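PDB 4LUN: nonsense-mediated mRNA decay protein 2 from Saccharomyces cerevisiae, which takes part in nonsense-mediated decay of mRNAs with premature stop codons; this chain is its N-terminal MIF4G domain, and the full-length protein binds UPF1 through its C-terminus. Local coordinates for residues A[80-94]-A[139-153]. Numbering follows the deposited sequence.
Sequences LLNVLNKNDDVIAAV and RVKGNLRVFTELYLV
R145 grips N87 end-on: NH1 and NH2 both donate to the single oxygen OD1, at 2.8 and 2.6 Å. The contact lies in the N-terminal MIF4G domain, an all-helical HEAT-repeat fold. Here helix 130-152 packs against the turn 82-86 and the two helices it joins; its 139-152 segment crosses 87-94 at -46°. N87 OD1 lies in the guanidinium plane, but the amide is turned 77° from that plane. V90 lies against one face of the guanidinium, with CG2 offset toward the rim. Apolar contacts continue beside this polar group. V146 splits its two methyls: CG1 meets L80 CD1 at 3.9 Å, and CG2 faces V83 and V90. L80 and L150 meet tip to tip, CD2 to CD1, at 3.8 Å. V94 CG1 packs on V153 CG2 near the C-terminal end of helix 130-152. In the second shell, E149 holds R145 by a salt bridge, NE to OE2 at 3.0 Å. The arginine chain bends at chi2 (-95°), which swings the guanidinium along the helix toward E149, one turn on. K210 of helix 201-210 touches both N87 and R145. One water accepts from R145 NH1 and donates to N85 OD1, its oxygen 2.8 Å from that OD1.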
ATOM      1  N   LEU A  80     -10.703  -2.977  -7.866  1.00 26.79           N
ATOM      2  CA  LEU A  80      -9.994  -2.698  -6.622  1.00 26.00           C
ATOM      3  C   LEU A  80      -8.600  -2.145  -6.891  1.00 28.09           C
ATOM      4  O   LEU A  80      -8.139  -1.215  -6.222  1.00 25.73           O
ATOM      5  CB  LEU A  80      -9.894  -3.968  -5.775  1.00 26.38           C
ATOM      6  CG  LEU A  80      -9.907  -3.746  -4.270  1.00 32.74           C
ATOM      7  CD1 LEU A  80     -11.056  -2.824  -3.895  1.00 32.64           C
ATOM      8  CD2 LEU A  80     -10.041  -5.092  -3.569  1.00 29.40           C
ATOM      9  N   LEU A  81      -7.930  -2.724  -7.878  1.00 23.14           N
ATOM     10  CA  LEU A  81      -6.575  -2.310  -8.216  1.00 26.24           C
ATOM     11  C   LEU A  81      -6.566  -0.913  -8.821  1.00 29.65           C
ATOM     12  O   LEU A  81      -5.534  -0.249  -8.842  1.00 24.68           O
ATOM     13  CB  LEU A  81      -5.927  -3.310  -9.176  1.00 27.91           C
ATOM     14  CG  LEU A  81      -5.570  -4.698  -8.638  1.00 29.30           C
ATOM     15  CD1 LEU A  81      -5.128  -5.614  -9.771  1.00 30.98           C
ATOM     16  CD2 LEU A  81      -4.472  -4.594  -7.603  1.00 33.16           C
ATOM     17  N   ASN A  82      -7.719  -0.465  -9.307  1.00 27.89           N
ATOM     18  CA  ASN A  82      -7.809   0.823  -9.978  1.00 28.20           C
ATOM     19  C   ASN A  82      -8.571   1.890  -9.194  1.00 32.11           C
ATOM     20  O   ASN A  82      -8.917   2.937  -9.740  1.00 38.57           O
ATOM     21  CB  ASN A  82      -8.437   0.649 -11.367  1.00 28.05           C
ATOM     22  CG  ASN A  82      -7.533  -0.110 -12.322  1.00 35.76           C
ATOM     23  OD1 ASN A  82      -6.352   0.212 -12.466  1.00 36.50           O
ATOM     24  ND2 ASN A  82      -8.083  -1.123 -12.978  1.00 43.21           N
ATOM     25  N   VAL A  83      -8.837   1.629  -7.919  1.00 30.32           N
ATOM     26  CA  VAL A  83      -9.480   2.632  -7.069  1.00 32.75           C
ATOM     27  C   VAL A  83      -8.624   3.897  -7.035  1.00 36.11           C
ATOM     28  O   VAL A  83      -7.408   3.826  -6.861  1.00 36.55           O
ATOM     29  CB  VAL A  83      -9.710   2.108  -5.634  1.00 30.82           C
ATOM     30  CG1 VAL A  83     -10.317   3.194  -4.750  1.00 36.43           C
ATOM     31  CG2 VAL A  83     -10.617   0.888  -5.652  1.00 30.36           C
ATOM     32  N   LEU A  84      -9.262   5.049  -7.219  1.00 36.41           N
ATOM     33  CA  LEU A  84      -8.548   6.323  -7.238  1.00 44.14           C
ATOM     34  C   LEU A  84      -7.955   6.625  -5.866  1.00 46.00           C
ATOM     35  O   LEU A  84      -8.292   5.965  -4.880  1.00 46.72           O
ATOM     36  CB  LEU A  84      -9.505   7.444  -7.644  1.00 42.90           C
ATOM     37  CG  LEU A  84     -10.324   7.202  -8.912  1.00 43.18           C
ATOM     38  CD1 LEU A  84     -11.434   8.237  -9.047  1.00 43.16           C
ATOM     39  CD2 LEU A  84      -9.426   7.215 -10.140  1.00 48.05           C
ATOM     40  N   ASN A  85      -7.068   7.614  -5.794  1.00 48.81           N
ATOM     41  CA  ASN A  85      -6.627   8.104  -4.494  1.00 50.12           C
ATOM     42  C   ASN A  85      -7.570   9.199  -4.008  1.00 49.61           C
ATOM     43  O   ASN A  85      -7.244  10.388  -4.021  1.00 43.19           O
ATOM     44  CB  ASN A  85      -5.184   8.609  -4.522  1.00 49.28           C
ATOM     45  CG  ASN A  85      -4.713   9.082  -3.156  1.00 53.39           C
ATOM     46  OD1 ASN A  85      -5.243   8.662  -2.124  1.00 54.47           O
ATOM     47  ND2 ASN A  85      -3.723   9.969  -3.145  1.00 56.53           N
ATOM     48  N   LYS A  86      -8.761   8.776  -3.608  1.00 37.72           N
ATOM     49  CA  LYS A  86      -9.752   9.670  -3.043  1.00 37.63           C
ATOM     50  C   LYS A  86     -10.301   8.954  -1.824  1.00 34.51           C
ATOM     51  O   LYS A  86     -10.718   7.802  -1.916  1.00 30.37           O
ATOM     52  CB  LYS A  86     -10.862   9.961  -4.058  1.00 40.61           C
ATOM     53  CG  LYS A  86     -10.384  10.673  -5.325  1.00 43.56           C
ATOM     54  CD  LYS A  86     -11.547  11.079  -6.226  1.00 48.80           C
ATOM     55  CE  LYS A  86     -12.435  12.144  -5.583  1.00 50.13           C
ATOM     56  NZ  LYS A  86     -11.907  13.530  -5.756  1.00 48.46           N
ATOM     57  N   ASN A  87     -10.271   9.616  -0.676  1.00 30.58           N
ATOM     58  CA  ASN A  87     -10.663   8.956   0.560  1.00 32.83           C
ATOM     59  C   ASN A  87     -12.087   8.416   0.526  1.00 30.86           C
ATOM     60  O   ASN A  87     -12.360   7.346   1.073  1.00 29.16           O
ATOM     61  CB  ASN A  87     -10.448   9.876   1.761  1.00 35.54           C
ATOM     62  CG  ASN A  87      -8.981  10.104   2.053  1.00 34.02           C
ATOM     63  OD1 ASN A  87      -8.149   9.227   1.815  1.00 35.66           O
ATOM     64  ND2 ASN A  87      -8.650  11.289   2.559  1.00 33.40           N
ATOM     65  N   ASP A  88     -12.984   9.141  -0.135  1.00 35.50           N
ATOM     66  CA  ASP A  88     -14.384   8.723  -0.224  1.00 36.33           C
ATOM     67  C   ASP A  88     -14.586   7.503  -1.118  1.00 33.18           C
ATOM     68  O   ASP A  88     -15.467   6.676  -0.862  1.00 34.42           O
ATOM     69  CB  ASP A  88     -15.265   9.882  -0.691  1.00 42.85           C
ATOM     70  CG  ASP A  88     -15.563  10.870   0.419  1.00 51.24           C
ATOM     71  OD1 ASP A  88     -15.433  12.088   0.177  1.00 54.96           O
ATOM     72  OD2 ASP A  88     -15.931  10.426   1.532  1.00 56.60           O
ATOM     73  N   ASP A  89     -13.770   7.393  -2.160  1.00 32.16           N
ATOM     74  CA  ASP A  89     -13.833   6.244  -3.053  1.00 31.13           C
ATOM     75  C   ASP A  89     -13.299   4.987  -2.364  1.00 30.41           C
ATOM     76  O   ASP A  89     -13.847   3.897  -2.533  1.00 27.28           O
ATOM     77  CB  ASP A  89     -13.064   6.522  -4.342  1.00 35.22           C
ATOM     78  CG  ASP A  89     -13.752   7.554  -5.215  1.00 42.32           C
ATOM     79  OD1 ASP A  89     -14.727   8.180  -4.743  1.00 42.11           O
ATOM     80  OD2 ASP A  89     -13.319   7.741  -6.371  1.00 42.27           O
ATOM     81  N   VAL A  90     -12.232   5.143  -1.589  1.00 26.82           N
ATOM     82  CA  VAL A  90     -11.703   4.038  -0.779  1.00 27.88           C
ATOM     83  C   VAL A  90     -12.751   3.491   0.204  1.00 29.85           C
ATOM     84  O   VAL A  90     -12.919   2.277   0.334  1.00 24.13           O
ATOM     85  CB  VAL A  90     -10.401   4.463  -0.041  1.00 25.54           C
ATOM     86  CG1 VAL A  90      -9.939   3.387   0.910  1.00 25.86           C
ATOM     87  CG2 VAL A  90      -9.302   4.786  -1.047  1.00 32.25           C
ATOM     88  N   ILE A  91     -13.471   4.379   0.882  1.00 28.09           N
ATOM     89  CA  ILE A  91     -14.519   3.945   1.809  1.00 27.02           C
ATOM     90  C   ILE A  91     -15.609   3.142   1.106  1.00 32.23           C
ATOM     91  O   ILE A  91     -16.064   2.114   1.616  1.00 30.32           O
ATOM     92  CB  ILE A  91     -15.151   5.138   2.558  1.00 31.01           C
ATOM     93  CG1 ILE A  91     -14.266   5.535   3.733  1.00 37.17           C
ATOM     94  CG2 ILE A  91     -16.537   4.804   3.073  1.00 32.30           C
ATOM     95  CD1 ILE A  91     -14.071   7.018   3.855  1.00 45.19           C
ATOM     96  N   ALA A  92     -16.026   3.619  -0.062  1.00 31.02           N
ATOM     97  CA  ALA A  92     -17.009   2.912  -0.869  1.00 28.12           C
ATOM     98  C   ALA A  92     -16.511   1.513  -1.213  1.00 25.94           C
ATOM     99  O   ALA A  92     -17.254   0.540  -1.098  1.00 32.60           O
ATOM    100  CB  ALA A  92     -17.318   3.694  -2.133  1.00 36.22           C
ATOM    101  N   ALA A  93     -15.249   1.414  -1.617  1.00 21.76           N
ATOM    102  CA  ALA A  93     -14.665   0.118  -1.956  1.00 23.28           C
ATOM    103  C   ALA A  93     -14.680  -0.813  -0.744  1.00 25.61           C
ATOM    104  O   ALA A  93     -14.964  -2.005  -0.870  1.00 26.05           O
ATOM    105  CB  ALA A  93     -13.249   0.287  -2.476  1.00 24.16           C
ATOM    106  N   VAL A  94     -14.376  -0.267   0.429  1.00 25.46           N
ATOM    107  CA  VAL A  94     -14.373  -1.065   1.652  1.00 22.60           C
ATOM    108  C   VAL A  94     -15.765  -1.630   1.971  1.00 27.03           C
ATOM    109  O   VAL A  94     -15.899  -2.800   2.319  1.00 25.02           O
ATOM    110  CB  VAL A  94     -13.846  -0.263   2.864  1.00 24.56           C
ATOM    111  CG1 VAL A  94     -14.089  -1.029   4.158  1.00 26.27           C
ATOM    112  CG2 VAL A  94     -12.364   0.062   2.686  1.00 26.14           C
ATOM    113  N   ARG A 139       0.971   4.158  -7.980  1.00 16.46           N
ATOM    114  CA  ARG A 139       0.012   3.068  -8.069  1.00 17.43           C
ATOM    115  C   ARG A 139       0.157   2.113  -6.881  1.00 18.04           C
ATOM    116  O   ARG A 139      -0.832   1.724  -6.263  1.00 17.83           O
ATOM    117  CB  ARG A 139       0.179   2.315  -9.387  1.00 17.61           C
ATOM    118  CG  ARG A 139      -0.778   1.155  -9.515  1.00 25.02           C
ATOM    119  CD  ARG A 139      -1.005   0.745 -10.956  1.00 34.46           C
ATOM    120  NE  ARG A 139      -2.163  -0.139 -11.053  1.00 47.87           N
ATOM    121  CZ  ARG A 139      -3.333   0.211 -11.572  1.00 39.10           C
ATOM    122  NH1 ARG A 139      -3.515   1.431 -12.070  1.00 43.43           N
ATOM    123  NH2 ARG A 139      -4.322  -0.670 -11.609  1.00 42.33           N
ATOM    124  N   VAL A 140       1.396   1.758  -6.565  1.00 13.61           N
ATOM    125  CA  VAL A 140       1.685   0.856  -5.441  1.00 14.21           C
ATOM    126  C   VAL A 140       1.151   1.416  -4.133  1.00 16.27           C
ATOM    127  O   VAL A 140       0.588   0.673  -3.323  1.00 16.55           O
ATOM    128  CB  VAL A 140       3.199   0.601  -5.323  1.00 18.94           C
ATOM    129  CG1 VAL A 140       3.540  -0.027  -3.952  1.00 24.15           C
ATOM    130  CG2 VAL A 140       3.640  -0.309  -6.438  1.00 18.26           C
ATOM    131  N   LYS A 141       1.315   2.721  -3.936  1.00 15.84           N
ATOM    132  CA  LYS A 141       0.881   3.367  -2.702  1.00 13.97           C
ATOM    133  C   LYS A 141      -0.626   3.309  -2.593  1.00 13.27           C
ATOM    134  O   LYS A 141      -1.157   3.086  -1.511  1.00 15.65           O
ATOM    135  CB  LYS A 141       1.368   4.828  -2.632  1.00 14.14           C
ATOM    136  CG  LYS A 141       2.878   4.936  -2.480  1.00 18.69           C
ATOM    137  CD  LYS A 141       3.335   6.361  -2.162  1.00 24.26           C
ATOM    138  CE  LYS A 141       2.776   7.376  -3.124  1.00 29.81           C
ATOM    139  NZ  LYS A 141       3.492   8.689  -2.985  1.00 35.38           N
ATOM    140  N   GLY A 142      -1.315   3.509  -3.706  1.00 16.25           N
ATOM    141  CA  GLY A 142      -2.769   3.394  -3.713  1.00 16.81           C
ATOM    142  C   GLY A 142      -3.225   1.980  -3.407  1.00 15.11           C
ATOM    143  O   GLY A 142      -4.177   1.761  -2.645  1.00 17.05           O
ATOM    144  N   ASN A 143      -2.565   1.012  -4.032  1.00 14.57           N
ATOM    145  CA  ASN A 143      -2.870  -0.389  -3.778  1.00 14.88           C
ATOM    146  C   ASN A 143      -2.591  -0.767  -2.329  1.00 15.21           C
ATOM    147  O   ASN A 143      -3.362  -1.509  -1.715  1.00 14.79           O
ATOM    148  CB  ASN A 143      -2.072  -1.289  -4.724  1.00 13.81           C
ATOM    149  CG  ASN A 143      -2.513  -1.143  -6.175  1.00 20.61           C
ATOM    150  OD1 ASN A 143      -3.641  -0.723  -6.450  1.00 25.98           O
ATOM    151  ND2 ASN A 143      -1.638  -1.512  -7.101  1.00 15.57           N
ATOM    152  N   LEU A 144      -1.493  -0.258  -1.784  1.00 14.37           N
ATOM    153  CA  LEU A 144      -1.168  -0.526  -0.385  1.00 11.79           C
ATOM    154  C   LEU A 144      -2.211   0.091   0.531  1.00 16.36           C
ATOM    155  O   LEU A 144      -2.597  -0.500   1.534  1.00 16.46           O
ATOM    156  CB  LEU A 144       0.231   0.026  -0.044  1.00 14.78           C
ATOM    157  CG  LEU A 144       0.704  -0.048   1.412  1.00 12.66           C
ATOM    158  CD1 LEU A 144       0.883  -1.508   1.848  1.00 16.96           C
ATOM    159  CD2 LEU A 144       2.006   0.722   1.558  1.00 14.49           C
ATOM    160  N   ARG A 145      -2.694   1.277   0.173  1.00 15.33           N
ATOM    161  CA  ARG A 145      -3.660   1.950   1.038  1.00 16.35           C
ATOM    162  C   ARG A 145      -4.951   1.149   1.093  1.00 21.09           C
ATOM    163  O   ARG A 145      -5.504   0.889   2.174  1.00 17.33           O
ATOM    164  CB  ARG A 145      -3.926   3.364   0.521  1.00 18.38           C
ATOM    165  CG  ARG A 145      -4.727   4.230   1.478  1.00 23.38           C
ATOM    166  CD  ARG A 145      -6.193   4.205   1.155  1.00 28.22           C
ATOM    167  NE  ARG A 145      -6.966   4.958   2.141  1.00 30.82           N
ATOM    168  CZ  ARG A 145      -7.281   6.241   2.008  1.00 35.69           C
ATOM    169  NH1 ARG A 145      -6.892   6.910   0.929  1.00 31.99           N
ATOM    170  NH2 ARG A 145      -7.990   6.850   2.950  1.00 38.30           N
ATOM    171  N   VAL A 146      -5.415   0.732  -0.077  1.00 16.03           N
ATOM    172  CA  VAL A 146      -6.660  -0.029  -0.179  1.00 16.68           C
ATOM    173  C   VAL A 146      -6.531  -1.377   0.525  1.00 17.11           C
ATOM    174  O   VAL A 146      -7.451  -1.814   1.225  1.00 17.55           O
ATOM    175  CB  VAL A 146      -7.086  -0.195  -1.657  1.00 19.12           C
ATOM    176  CG1 VAL A 146      -8.191  -1.238  -1.789  1.00 21.64           C
ATOM    177  CG2 VAL A 146      -7.547   1.158  -2.222  1.00 21.19           C
ATOM    178  N   PHE A 147      -5.388  -2.034   0.331  1.00 13.96           N
ATOM    179  CA  PHE A 147      -5.130  -3.292   1.012  1.00 12.90           C
ATOM    180  C   PHE A 147      -5.261  -3.118   2.511  1.00 17.82           C
ATOM    181  O   PHE A 147      -5.896  -3.930   3.186  1.00 15.37           O
ATOM    182  CB  PHE A 147      -3.740  -3.838   0.717  1.00 14.37           C
ATOM    183  CG  PHE A 147      -3.407  -5.041   1.545  1.00 12.29           C
ATOM    184  CD1 PHE A 147      -3.736  -6.307   1.093  1.00 18.96           C
ATOM    185  CD2 PHE A 147      -2.795  -4.905   2.783  1.00 15.44           C
ATOM    186  CE1 PHE A 147      -3.467  -7.430   1.869  1.00 16.29           C
ATOM    187  CE2 PHE A 147      -2.523  -6.023   3.560  1.00 21.17           C
ATOM    188  CZ  PHE A 147      -2.858  -7.288   3.089  1.00 20.22           C
ATOM    189  N   THR A 148      -4.642  -2.060   3.024  1.00 15.69           N
ATOM    190  CA  THR A 148      -4.572  -1.850   4.462  1.00 15.19           C
ATOM    191  C   THR A 148      -5.948  -1.544   5.050  1.00 15.81           C
ATOM    192  O   THR A 148      -6.278  -2.017   6.150  1.00 16.25           O
ATOM    193  CB  THR A 148      -3.541  -0.768   4.815  1.00 13.85           C
ATOM    194  OG1 THR A 148      -2.279  -1.152   4.262  1.00 15.55           O
ATOM    195  CG2 THR A 148      -3.367  -0.675   6.324  1.00 12.76           C
ATOM    196  N   GLU A 149      -6.759  -0.796   4.311  1.00 14.04           N
ATOM    197  CA  GLU A 149      -8.101  -0.475   4.783  1.00 16.73           C
ATOM    198  C   GLU A 149      -8.930  -1.756   4.879  1.00 21.89           C
ATOM    199  O   GLU A 149      -9.741  -1.922   5.810  1.00 16.54           O
ATOM    200  CB  GLU A 149      -8.800   0.531   3.864  1.00 21.82           C
ATOM    201  CG  GLU A 149      -8.112   1.886   3.702  1.00 23.37           C
ATOM    202  CD  GLU A 149      -8.200   2.785   4.929  1.00 34.56           C
ATOM    203  OE1 GLU A 149      -8.712   2.350   5.987  1.00 34.45           O
ATOM    204  OE2 GLU A 149      -7.743   3.944   4.826  1.00 33.82           O
ATOM    205  N   LEU A 150      -8.718  -2.673   3.934  1.00 16.89           N
ATOM    206  CA  LEU A 150      -9.436  -3.955   3.954  1.00 13.37           C
ATOM    207  C   LEU A 150      -8.869  -4.929   4.983  1.00 18.07           C
ATOM    208  O   LEU A 150      -9.562  -5.849   5.443  1.00 17.91           O
ATOM    209  CB  LEU A 150      -9.442  -4.609   2.565  1.00 16.91           C
ATOM    210  CG  LEU A 150     -10.311  -3.879   1.554  1.00 20.15           C
ATOM    211  CD1 LEU A 150      -9.996  -4.378   0.142  1.00 18.15           C
ATOM    212  CD2 LEU A 150     -11.785  -4.107   1.894  1.00 18.95           C
ATOM    213  N   TYR A 151      -7.603  -4.741   5.320  1.00 15.56           N
ATOM    214  CA  TYR A 151      -6.999  -5.487   6.406  1.00 14.96           C
ATOM    215  C   TYR A 151      -7.646  -5.046   7.711  1.00 18.46           C
ATOM    216  O   TYR A 151      -8.007  -5.879   8.548  1.00 15.99           O
ATOM    217  CB  TYR A 151      -5.476  -5.252   6.447  1.00 16.94           C
ATOM    218  CG  TYR A 151      -4.868  -5.758   7.738  1.00 13.69           C
ATOM    219  CD1 TYR A 151      -4.465  -7.076   7.864  1.00 15.70           C
ATOM    220  CD2 TYR A 151      -4.721  -4.918   8.838  1.00 15.82           C
ATOM    221  CE1 TYR A 151      -3.940  -7.544   9.054  1.00 14.19           C
ATOM    222  CE2 TYR A 151      -4.204  -5.376  10.025  1.00 16.60           C
ATOM    223  CZ  TYR A 151      -3.810  -6.684  10.133  1.00 13.95           C
ATOM    224  OH  TYR A 151      -3.271  -7.130  11.320  1.00 16.67           O
ATOM    225  N   LEU A 152      -7.796  -3.737   7.890  1.00 17.60           N
ATOM    226  CA  LEU A 152      -8.277  -3.219   9.169  1.00 19.89           C
ATOM    227  C   LEU A 152      -9.740  -3.582   9.443  1.00 20.78           C
ATOM    228  O   LEU A 152     -10.184  -3.581  10.597  1.00 21.37           O
ATOM    229  CB  LEU A 152      -8.075  -1.711   9.258  1.00 18.15           C
ATOM    230  CG  LEU A 152      -6.614  -1.266   9.389  1.00 17.94           C
ATOM    231  CD1 LEU A 152      -6.511   0.232   9.159  1.00 23.95           C
ATOM    232  CD2 LEU A 152      -6.049  -1.649  10.761  1.00 18.63           C
ATOM    233  N   VAL A 153     -10.488  -3.887   8.395  1.00 18.69           N
ATOM    234  CA  VAL A 153     -11.863  -4.362   8.594  1.00 17.41           C
ATOM    235  C   VAL A 153     -11.984  -5.884   8.541  1.00 16.37           C
ATOM    236  O   VAL A 153     -13.083  -6.419   8.514  1.00 19.15           O
ATOM    237  CB  VAL A 153     -12.898  -3.674   7.650  1.00 18.89           C
ATOM    238  CG1 VAL A 153     -12.927  -2.173   7.916  1.00 22.90           C
ATOM    239  CG2 VAL A 153     -12.596  -3.974   6.187  1.00 15.27           C
TER
HETATM  240  O   HOH W   1      -6.201   4.367  -3.326  1.00 37.44           O
HETATM  241  O   HOH W   2      -5.422   5.944  -1.497  1.00 39.37           O